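Local coordinates for protein beta-1,3-glucanosyltransferase (Rhizomucor miehei CAU432, PDB 4WTP) that belongs to glycosyl hydrolase family 17, carbohydrate-active enzymes built on a barrel of parallel beta strands surrounded by helices, at residues M98-F106 against R137-Y148; I161-F172 against E179-A187. One frame throughout, in Å; residues are numbered along the deposited sequence.

Contact 1 (M98-F106 against R137-Y148); sequences MWIDRPDTF and RGDTDPQSLANY. With EDO (1,2-ethanediol), chain C.
Two neighbouring beta-alpha units of the beta/alpha barrel meet here, and Phe106 against Tyr148 forms the centre of the contact. Phe106 sits in the first turn of helix 104-119. Tyr148 sits in helix 142-156. The rings make a T-shaped pair. Phe106 turns its edge to the Tyr148 face, with CD1 over the ring centre. The centroids of the Phe106 and Tyr148 rings are 5.0 Å apart and the planes stand at 84°. The same tyrosine donates from OH to Phe106 O at 2.7 Å, in the carbonyl plane and on a lone pair. With its CG anti to the backbone N (chi1 -177°), Tyr148 points its ring across to helix 104-119. The bond to Phe106 O holds the hydroxyl in place, and Met98 CE lies 3.4 Å from Tyr148 OH. Ile100 CD1 approaches Tyr148 CE2 and also meets Leu145 CD1 at 4.0 Å. Thr140 CG2 approaches the Phe106 ring obliquely, 3.9 Å from Phe106 CZ. A 1,2-ethanediol, probably from the crystallisation liquor, lies between Asp101 and Asp139, but its fit against Asp139 O is too close and its placement is doubtful.

The loops meet in a more polar patch. Trp99 CZ2 lies over one face of the Arg137 guanidinium, with the two planes 33° apart, and Trp99 CH2 is 3.7 Å from Arg137 NH1. Ser132 O accepts a hydrogen bond from Arg137 NH1. A salt bridge within the loop, Arg137 NE to Asp139 OD2 at 2.8 Å, uses the syn side of the carboxylate and should limit rotation of the guanidinium. Across from it, Trp99 NE1 donates to Asp101 OD2 at 2.8 Å, reaching that oxygen from above the carboxylate plane.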
loop_
_atom_site.group_PDB
_atom_site.type_symbol
_atom_site.label_atom_id
_atom_site.label_comp_id
_atom_site.label_asym_id
_atom_site.label_seq_id
_atom_site.Cartn_x
_atom_site.Cartn_y
_atom_site.Cartn_z
ATOM N N MET A 98 -2.645 -2.653 -9.220
ATOM C CA MET A 98 -2.174 -2.835 -10.587
ATOM C C MET A 98 -0.865 -2.095 -10.713
ATOM O O MET A 98 -0.745 -0.945 -10.262
ATOM C CB MET A 98 -3.167 -2.237 -11.593
ATOM C CG MET A 98 -4.587 -2.798 -11.496
ATOM S SD MET A 98 -5.787 -2.078 -12.666
ATOM C CE MET A 98 -5.274 -2.885 -14.213
ATOM N N TRP A 99 0.132 -2.743 -11.310
ATOM C CA TRP A 99 1.436 -2.117 -11.478
ATOM C C TRP A 99 1.645 -1.640 -12.884
ATOM O O TRP A 99 1.975 -2.435 -13.775
ATOM C CB TRP A 99 2.587 -3.030 -11.037
ATOM C CG TRP A 99 3.833 -2.213 -10.983
ATOM C CD1 TRP A 99 4.809 -2.097 -11.951
ATOM C CD2 TRP A 99 4.172 -1.254 -9.961
ATOM N NE1 TRP A 99 5.755 -1.178 -11.571
ATOM C CE2 TRP A 99 5.421 -0.632 -10.381
ATOM C CE3 TRP A 99 3.592 -0.875 -8.766
ATOM C CZ2 TRP A 99 6.048 0.328 -9.610
ATOM C CZ3 TRP A 99 4.229 0.085 -7.993
ATOM C CH2 TRP A 99 5.436 0.661 -8.397
ATOM N N ILE A 100 1.417 -0.352 -13.108
ATOM C CA ILE A 100 1.561 0.217 -14.442
ATOM C C ILE A 100 2.729 1.192 -14.435
ATOM O O ILE A 100 2.886 1.971 -13.504
ATOM C CB ILE A 100 0.250 0.825 -14.993
ATOM C CG1 ILE A 100 -0.336 1.788 -13.964
ATOM C CG2 ILE A 100 -0.810 -0.256 -15.336
ATOM C CD1 ILE A 100 -1.511 2.590 -14.475
ATOM N N ASP A 101 3.584 1.058 -15.450
ATOM C CA ASP A 101 4.700 1.994 -15.693
ATOM C C ASP A 101 5.109 2.039 -17.174
ATOM O O ASP A 101 4.721 2.964 -17.897
ATOM C CB ASP A 101 5.891 1.756 -14.741
ATOM C CG ASP A 101 6.317 0.311 -14.672
ATOM O OD1 ASP A 101 5.948 -0.498 -15.556
ATOM O OD2 ASP A 101 7.055 -0.011 -13.714
ATOM N N ARG A 102 5.799 1.010 -17.665
ATOM C CA ARG A 102 6.183 1.007 -19.086
ATOM C C ARG A 102 4.932 0.743 -19.938
ATOM O O ARG A 102 3.979 0.092 -19.458
ATOM C CB ARG A 102 7.307 -0.000 -19.360
ATOM C CG ARG A 102 6.901 -1.460 -19.329
ATOM C CD ARG A 102 8.015 -2.317 -19.928
ATOM N NE ARG A 102 7.625 -3.712 -20.128
ATOM C CZ ARG A 102 7.561 -4.635 -19.165
ATOM N NH1 ARG A 102 7.856 -4.309 -17.910
ATOM N NH2 ARG A 102 7.201 -5.879 -19.452
ATOM N N PRO A 103 4.906 1.273 -21.183
ATOM C CA PRO A 103 3.771 1.159 -22.117
ATOM C C PRO A 103 3.064 -0.211 -22.167
ATOM O O PRO A 103 1.842 -0.251 -22.154
ATOM C CB PRO A 103 4.413 1.493 -23.459
ATOM C CG PRO A 103 5.449 2.515 -23.092
ATOM C CD PRO A 103 5.912 2.220 -21.680
ATOM N N ASP A 104 3.819 -1.305 -22.201
ATOM C CA ASP A 104 3.190 -2.634 -22.294
ATOM C C ASP A 104 2.348 -2.950 -21.064
ATOM O O ASP A 104 1.406 -3.734 -21.144
ATOM C CB ASP A 104 4.224 -3.739 -22.541
ATOM C CG ASP A 104 4.598 -3.881 -24.008
ATOM O OD1 ASP A 104 3.929 -3.270 -24.870
ATOM O OD2 ASP A 104 5.566 -4.618 -24.308
ATOM N N THR A 105 2.639 -2.304 -19.936
ATOM C CA THR A 105 1.971 -2.643 -18.693
ATOM C C THR A 105 0.487 -2.293 -18.679
ATOM O O THR A 105 -0.261 -2.927 -17.947
ATOM C CB THR A 105 2.667 -2.023 -17.464
ATOM O OG1 THR A 105 2.612 -0.586 -17.523
ATOM C CG2 THR A 105 4.095 -2.528 -17.370
ATOM N N PHE A 106 0.075 -1.273 -19.434
ATOM C CA PHE A 106 -1.346 -0.840 -19.389
ATOM C C PHE A 106 -2.252 -1.946 -19.915
ATOM O O PHE A 106 -3.155 -2.398 -19.227
ATOM C CB PHE A 106 -1.562 0.452 -20.168
ATOM C CG PHE A 106 -0.924 1.656 -19.529
ATOM C CD1 PHE A 106 -1.600 2.350 -18.549
ATOM C CD2 PHE A 106 0.354 2.084 -19.900
ATOM C CE1 PHE A 106 -1.028 3.460 -17.956
ATOM C CE2 PHE A 106 0.933 3.192 -19.304
ATOM C CZ PHE A 106 0.238 3.880 -18.326
ATOM N N ARG A 137 6.383 9.341 -11.443
ATOM C CA ARG A 137 7.421 8.807 -12.346
ATOM C C ARG A 137 7.370 9.351 -13.755
ATOM O O ARG A 137 8.319 9.153 -14.551
ATOM C CB ARG A 137 7.384 7.274 -12.424
ATOM C CG ARG A 137 7.885 6.584 -11.175
ATOM C CD ARG A 137 8.073 5.080 -11.369
ATOM N NE ARG A 137 6.820 4.495 -11.848
ATOM C CZ ARG A 137 5.875 4.047 -11.032
ATOM N NH1 ARG A 137 6.077 4.073 -9.714
ATOM N NH2 ARG A 137 4.737 3.567 -11.533
ATOM N N GLY A 138 6.275 10.012 -14.103
ATOM C CA GLY A 138 6.137 10.526 -15.480
ATOM C C GLY A 138 5.898 9.423 -16.496
ATOM O O GLY A 138 6.311 9.545 -17.628
ATOM N N ASP A 139 5.224 8.327 -16.106
ATOM C CA ASP A 139 5.005 7.195 -17.002
ATOM C C ASP A 139 3.978 7.512 -18.087
ATOM O O ASP A 139 4.009 6.910 -19.149
ATOM C CB ASP A 139 4.600 5.941 -16.222
ATOM C CG ASP A 139 5.727 5.419 -15.372
ATOM O OD1 ASP A 139 6.893 5.572 -15.790
ATOM O OD2 ASP A 139 5.445 4.884 -14.302
ATOM N N THR A 140 3.036 8.396 -17.782
ATOM C CA THR A 140 2.065 8.850 -18.753
ATOM C C THR A 140 1.531 10.199 -18.287
ATOM O O THR A 140 1.864 10.672 -17.188
ATOM C CB THR A 140 0.944 7.811 -19.031
ATOM O OG1 THR A 140 0.225 8.225 -20.196
ATOM C CG2 THR A 140 -0.035 7.725 -17.854
ATOM N N ASP A 141 0.701 10.809 -19.122
ATOM C CA ASP A 141 0.135 12.116 -18.831
ATOM C C ASP A 141 -1.171 11.933 -18.065
ATOM O O ASP A 141 -1.772 10.849 -18.109
ATOM C CB ASP A 141 -0.102 12.869 -20.149
ATOM C CG ASP A 141 -1.102 12.154 -21.055
ATOM O OD1 ASP A 141 -0.700 11.212 -21.767
ATOM O OD2 ASP A 141 -2.298 12.482 -20.991
ATOM N N PRO A 142 -1.627 12.988 -17.367
ATOM C CA PRO A 142 -2.875 12.896 -16.600
ATOM C C PRO A 142 -4.099 12.416 -17.370
ATOM O O PRO A 142 -4.825 11.565 -16.871
ATOM C CB PRO A 142 -3.055 14.324 -16.063
ATOM C CG PRO A 142 -1.660 14.786 -15.902
ATOM C CD PRO A 142 -0.950 14.278 -17.113
ATOM N N GLN A 143 -4.349 12.947 -18.567
ATOM C CA GLN A 143 -5.551 12.529 -19.287
ATOM C C GLN A 143 -5.514 11.035 -19.654
ATOM O O GLN A 143 -6.531 10.353 -19.565
ATOM C CB GLN A 143 -5.807 13.379 -20.546
ATOM C CG GLN A 143 -7.111 13.073 -21.286
ATOM C CD GLN A 143 -8.312 13.555 -20.514
ATOM O OE1 GLN A 143 -8.355 14.710 -20.112
ATOM N NE2 GLN A 143 -9.284 12.678 -20.295
ATOM N N SER A 144 -4.356 10.560 -20.097
ATOM C CA SER A 144 -4.197 9.124 -20.421
ATOM C C SER A 144 -4.412 8.219 -19.210
ATOM O O SER A 144 -5.062 7.186 -19.309
ATOM C CB SER A 144 -2.832 8.863 -21.051
ATOM O OG SER A 144 -2.699 9.568 -22.288
ATOM N N LEU A 145 -3.907 8.630 -18.051
ATOM C CA LEU A 145 -4.177 7.888 -16.846
ATOM C C LEU A 145 -5.662 7.911 -16.493
ATOM O O LEU A 145 -6.256 6.872 -16.190
ATOM C CB LEU A 145 -3.318 8.408 -15.691
ATOM C CG LEU A 145 -3.570 7.677 -14.375
ATOM C CD1 LEU A 145 -3.247 6.189 -14.486
ATOM C CD2 LEU A 145 -2.712 8.333 -13.304
ATOM N N ALA A 146 -6.269 9.090 -16.605
ATOM C CA ALA A 146 -7.699 9.211 -16.332
ATOM C C ALA A 146 -8.538 8.303 -17.239
ATOM O O ALA A 146 -9.450 7.589 -16.774
ATOM C CB ALA A 146 -8.153 10.649 -16.487
ATOM N N ASN A 147 -8.217 8.308 -18.537
ATOM C CA ASN A 147 -8.904 7.422 -19.478
ATOM C C ASN A 147 -8.744 5.937 -19.127
ATOM O O ASN A 147 -9.703 5.151 -19.238
ATOM C CB ASN A 147 -8.390 7.699 -20.882
ATOM C CG ASN A 147 -8.813 9.073 -21.384
ATOM O OD1 ASN A 147 -9.691 9.724 -20.801
ATOM N ND2 ASN A 147 -8.174 9.529 -22.449
ATOM N N TYR A 148 -7.542 5.544 -18.706
ATOM C CA TYR A 148 -7.288 4.164 -18.359
ATOM C C TYR A 148 -8.107 3.790 -17.107
ATOM O O TYR A 148 -8.725 2.708 -17.053
ATOM C CB TYR A 148 -5.796 3.986 -18.096
ATOM C CG TYR A 148 -5.370 2.577 -17.799
ATOM C CD1 TYR A 148 -5.301 1.629 -18.804
ATOM C CD2 TYR A 148 -5.026 2.191 -16.510
ATOM C CE1 TYR A 148 -4.870 0.334 -18.544
ATOM C CE2 TYR A 148 -4.625 0.896 -16.235
ATOM C CZ TYR A 148 -4.533 -0.022 -17.257
ATOM O OH TYR A 148 -4.115 -1.286 -16.961
HETATM C C1 EDO C . 6.842 4.634 -20.042
HETATM O O1 EDO C . 6.959 5.162 -21.375
HETATM C C2 EDO C . 5.494 5.024 -19.491
HETATM O O2 EDO C . 4.442 4.250 -20.072
#

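Contact 2 (I161-F172 against E179-A187); sequences IKVATADVYYKF and ELDFLMMNA
Ala164 and Phe182 make the tight part of this contact. The Ala164 methyl sits over one face of the Phe182 ring as a CH-pi contact, with CB 3.6 Å from the centroid. The ring takes this place because chi1 of 60° sets CG between the backbone N and the carbonyl carbon. Lys162 CB meets the edge of the same ring, and Lys220 makes a cation-pi contact with it. On the other side of the sheet, Leu183 CD2 reaches Phe172 CD1 at 3.6 Å, and the Phe172 ring turns its edge to Met184 O, with CZ 3.2 Å from that oxygen.

Strands 163-167 and 182-186 are parallel neighbours in the barrel wall, joined as a beta-alpha-beta unit through the short helix 174-177. Pairing is firm near Asp167, whose N donates to Met184 O at 3.1 Å. It is loose earlier: Thr165 N and Phe182 O stay 4.0 Å apart, and both are buried without a polar partner.

Water bridges both ends of the pair: Ile161 O to Asp181 OD2, and Tyr169 N to Asn186 O. Asp181 OD2 also accepts from Val163 N at 2.8 Å through its anti lone pair. Lys162 runs its extended chain into solvent.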
loop_
_atom_site.group_PDB
_atom_site.type_symbol
_atom_site.label_atom_id
_atom_site.label_comp_id
_atom_site.label_asym_id
_atom_site.label_seq_id
_atom_site.Cartn_x
_atom_site.Cartn_y
_atom_site.Cartn_z
ATOM N N ILE A 161 -16.612 -3.218 -6.897
ATOM C CA ILE A 161 -15.257 -2.850 -6.441
ATOM C C ILE A 161 -14.911 -1.416 -6.786
ATOM O O ILE A 161 -15.033 -1.007 -7.934
ATOM C CB ILE A 161 -14.213 -3.792 -7.029
ATOM C CG1 ILE A 161 -14.484 -5.210 -6.533
ATOM C CG2 ILE A 161 -12.806 -3.327 -6.667
ATOM C CD1 ILE A 161 -13.586 -6.244 -7.166
ATOM N N LYS A 162 -14.499 -0.654 -5.777
ATOM C CA LYS A 162 -14.168 0.766 -5.973
ATOM C C LYS A 162 -12.728 0.939 -6.461
ATOM O O LYS A 162 -11.856 0.144 -6.140
ATOM C CB LYS A 162 -14.370 1.536 -4.659
ATOM C CG LYS A 162 -15.797 1.528 -4.126
ATOM C CD LYS A 162 -15.914 2.233 -2.773
ATOM C CE LYS A 162 -17.337 2.196 -2.234
ATOM N NZ LYS A 162 -17.463 2.953 -0.967
ATOM N N VAL A 163 -12.496 1.985 -7.253
ATOM C CA VAL A 163 -11.172 2.221 -7.824
ATOM C C VAL A 163 -10.492 3.475 -7.278
ATOM O O VAL A 163 -11.123 4.504 -7.020
ATOM C CB VAL A 163 -11.194 2.284 -9.375
ATOM C CG1 VAL A 163 -11.826 1.026 -9.947
ATOM C CG2 VAL A 163 -11.931 3.501 -9.860
ATOM N N ALA A 164 -9.180 3.365 -7.113
ATOM C CA ALA A 164 -8.349 4.470 -6.658
ATOM C C ALA A 164 -7.098 4.487 -7.511
ATOM O O ALA A 164 -6.872 3.587 -8.305
ATOM C CB ALA A 164 -7.954 4.278 -5.203
ATOM N N THR A 165 -6.311 5.543 -7.361
ATOM C CA THR A 165 -4.910 5.483 -7.725
ATOM C C THR A 165 -4.095 5.944 -6.534
ATOM O O THR A 165 -4.623 6.624 -5.652
ATOM C CB THR A 165 -4.636 6.315 -8.979
ATOM O OG1 THR A 165 -3.379 5.902 -9.551
ATOM C CG2 THR A 165 -4.681 7.815 -8.651
ATOM N N ALA A 166 -2.842 5.514 -6.485
ATOM C CA ALA A 166 -1.944 5.923 -5.401
ATOM C C ALA A 166 -0.844 6.813 -5.964
ATOM O O ALA A 166 -0.277 6.490 -7.011
ATOM C CB ALA A 166 -1.305 4.683 -4.765
ATOM N N ASP A 167 -0.571 7.927 -5.296
ATOM C CA ASP A 167 0.524 8.786 -5.732
ATOM C C ASP A 167 0.957 9.672 -4.598
ATOM O O ASP A 167 0.364 9.648 -3.524
ATOM C CB ASP A 167 0.142 9.594 -6.995
ATOM C CG ASP A 167 1.322 9.750 -7.973
ATOM O OD1 ASP A 167 2.450 9.965 -7.523
ATOM O OD2 ASP A 167 1.139 9.604 -9.205
ATOM N N VAL A 168 1.968 10.496 -4.856
ATOM C CA VAL A 168 2.472 11.428 -3.862
ATOM C C VAL A 168 1.526 12.598 -3.705
ATOM O O VAL A 168 0.613 12.792 -4.532
ATOM C CB VAL A 168 3.893 11.908 -4.205
ATOM C CG1 VAL A 168 4.821 10.718 -4.224
ATOM C CG2 VAL A 168 3.918 12.653 -5.534
ATOM N N TYR A 169 1.717 13.383 -2.652
ATOM C CA TYR A 169 0.652 14.286 -2.226
ATOM C C TYR A 169 0.336 15.415 -3.207
ATOM O O TYR A 169 -0.770 15.968 -3.167
ATOM C CB TYR A 169 0.916 14.833 -0.830
ATOM C CG TYR A 169 2.042 15.844 -0.732
ATOM C CD1 TYR A 169 1.800 17.214 -0.913
ATOM C CD2 TYR A 169 3.336 15.428 -0.428
ATOM C CE1 TYR A 169 2.838 18.136 -0.810
ATOM C CE2 TYR A 169 4.380 16.337 -0.331
ATOM C CZ TYR A 169 4.116 17.685 -0.526
ATOM O OH TYR A 169 5.138 18.592 -0.415
ATOM N N TYR A 170 1.295 15.714 -4.085
ATOM C CA TYR A 170 1.157 16.802 -5.052
ATOM C C TYR A 170 0.844 16.296 -6.479
ATOM O O TYR A 170 0.962 17.060 -7.443
ATOM C CB TYR A 170 2.436 17.660 -5.006
ATOM C CG TYR A 170 3.722 16.880 -5.180
ATOM C CD1 TYR A 170 4.390 16.317 -4.079
ATOM C CD2 TYR A 170 4.286 16.719 -6.438
ATOM C CE1 TYR A 170 5.568 15.609 -4.241
ATOM C CE2 TYR A 170 5.455 15.997 -6.615
ATOM C CZ TYR A 170 6.112 15.468 -5.517
ATOM O OH TYR A 170 7.270 14.750 -5.696
ATOM N N LYS A 171 0.470 15.026 -6.641
ATOM C CA LYS A 171 0.178 14.443 -7.965
ATOM C C LYS A 171 -1.244 13.862 -8.079
ATOM O O LYS A 171 -1.455 12.721 -8.490
ATOM C CB LYS A 171 1.184 13.352 -8.279
ATOM C CG LYS A 171 2.554 13.860 -8.659
ATOM C CD LYS A 171 2.505 14.738 -9.895
ATOM C CE LYS A 171 3.916 15.016 -10.350
ATOM N NZ LYS A 171 3.912 15.837 -11.587
ATOM N N PHE A 172 -2.215 14.678 -7.721
ATOM C CA PHE A 172 -3.625 14.322 -7.889
ATOM C C PHE A 172 -4.347 15.399 -8.725
ATOM O O PHE A 172 -5.129 16.177 -8.200
ATOM C CB PHE A 172 -4.292 14.105 -6.540
ATOM C CG PHE A 172 -3.942 12.777 -5.922
ATOM C CD1 PHE A 172 -4.643 11.628 -6.303
ATOM C CD2 PHE A 172 -2.903 12.661 -4.982
ATOM C CE1 PHE A 172 -4.331 10.384 -5.741
ATOM C CE2 PHE A 172 -2.596 11.422 -4.427
ATOM C CZ PHE A 172 -3.294 10.298 -4.821
ATOM N N GLU A 179 -12.169 10.678 -12.124
ATOM C CA GLU A 179 -12.477 9.308 -12.502
ATOM C C GLU A 179 -12.442 8.340 -11.319
ATOM O O GLU A 179 -12.863 7.200 -11.472
ATOM C CB GLU A 179 -11.539 8.824 -13.613
ATOM C CG GLU A 179 -11.586 9.655 -14.898
ATOM C CD GLU A 179 -13.002 9.858 -15.438
ATOM O OE1 GLU A 179 -13.802 8.904 -15.386
ATOM O OE2 GLU A 179 -13.328 10.972 -15.914
ATOM N N LEU A 180 -11.906 8.787 -10.173
ATOM C CA LEU A 180 -11.659 7.904 -9.045
ATOM C C LEU A 180 -12.894 7.745 -8.183
ATOM O O LEU A 180 -13.753 8.640 -8.107
ATOM C CB LEU A 180 -10.558 8.511 -8.172
ATOM C CG LEU A 180 -9.218 8.797 -8.805
ATOM C CD1 LEU A 180 -8.245 9.327 -7.749
ATOM C CD2 LEU A 180 -8.651 7.529 -9.439
ATOM N N ASP A 181 -12.967 6.635 -7.462
ATOM C CA ASP A 181 -13.890 6.533 -6.344
ATOM C C ASP A 181 -13.271 7.097 -5.053
ATOM O O ASP A 181 -13.963 7.738 -4.263
ATOM C CB ASP A 181 -14.325 5.084 -6.141
ATOM C CG ASP A 181 -15.135 4.548 -7.305
ATOM O OD1 ASP A 181 -16.088 5.239 -7.712
ATOM O OD2 ASP A 181 -14.815 3.471 -7.818
ATOM N N PHE A 182 -11.976 6.856 -4.857
ATOM C CA PHE A 182 -11.250 7.430 -3.731
ATOM C C PHE A 182 -9.782 7.608 -4.099
ATOM O O PHE A 182 -9.290 7.048 -5.081
ATOM C CB PHE A 182 -11.414 6.606 -2.435
ATOM C CG PHE A 182 -10.922 5.182 -2.534
ATOM C CD1 PHE A 182 -11.660 4.200 -3.189
ATOM C CD2 PHE A 182 -9.691 4.826 -1.987
ATOM C CE1 PHE A 182 -11.187 2.891 -3.275
ATOM C CE2 PHE A 182 -9.233 3.518 -2.038
ATOM C CZ PHE A 182 -9.971 2.551 -2.701
ATOM N N LEU A 183 -9.067 8.387 -3.287
ATOM C CA LEU A 183 -7.654 8.669 -3.513
ATOM C C LEU A 183 -6.835 7.917 -2.490
ATOM O O LEU A 183 -7.288 7.724 -1.354
ATOM C CB LEU A 183 -7.397 10.158 -3.330
ATOM C CG LEU A 183 -7.990 11.178 -4.307
ATOM C CD1 LEU A 183 -9.497 11.278 -4.179
ATOM C CD2 LEU A 183 -7.343 12.530 -4.128
ATOM N N MET A 184 -5.616 7.525 -2.863
ATOM C CA MET A 184 -4.710 6.950 -1.867
ATOM C C MET A 184 -3.345 7.620 -1.950
ATOM O O MET A 184 -2.714 7.686 -3.014
ATOM C CB MET A 184 -4.530 5.444 -2.054
ATOM C CG MET A 184 -5.814 4.629 -2.046
ATOM S SD MET A 184 -5.580 2.793 -1.778
ATOM C CE MET A 184 -5.525 2.761 0.040
ATOM N N MET A 185 -2.886 8.115 -0.827
ATOM C CA MET A 185 -1.593 8.780 -0.733
ATOM C C MET A 185 -0.434 7.876 -0.350
ATOM O O MET A 185 -0.511 7.127 0.569
ATOM C CB MET A 185 -1.698 9.869 0.323
ATOM C CG MET A 185 -0.445 10.764 0.447
ATOM S SD MET A 185 -0.489 12.117 1.751
ATOM C CE MET A 185 -0.413 11.158 3.327
ATOM N N ASN A 186 0.661 8.031 -1.079
ATOM C CA ASN A 186 1.941 7.439 -0.639
ATOM C C ASN A 186 2.754 8.595 -0.116
ATOM O O ASN A 186 2.940 9.593 -0.837
ATOM C CB ASN A 186 2.727 6.873 -1.820
ATOM C CG ASN A 186 2.047 5.722 -2.530
ATOM O OD1 ASN A 186 1.187 5.038 -2.004
ATOM N ND2 ASN A 186 2.509 5.464 -3.739
ATOM N N ALA A 187 3.268 8.497 1.103
ATOM C CA ALA A 187 4.108 9.579 1.630
ATOM C C ALA A 187 5.076 9.005 2.628
ATOM O O ALA A 187 4.663 8.287 3.550
ATOM C CB ALA A 187 3.247 10.656 2.293
HETATM O O HOH W 1 -16.084 1.343 -9.108
HETATM O O HOH W 2 3.581 12.250 -0.751
#

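In the fold
Contact 1 and contact 2 follow each other along the chain: helix 142-156 of contact 1 leads into strand 163-167 of contact 2. Their centres are 14 Å apart, and they touch by packing of Ala146 O on Glu179 CG at 3.5 Å. Contact 1 lies farther out, with its centre 18 Å from the chain centre; that of contact 2 is 11 Å away. Strand 125-132 lies between strand 93-98 and strand 163-167. Just beyond strand 125-132, Glu133 accepts a hydrogen bond from Asn186 ND2 of contact 2, and Asn186 OD1 is hydrogen-bonded to Ser222 OG. Barrels of this kind generally carry their active site at the C-terminal ends of the strands, where Asn186 lies.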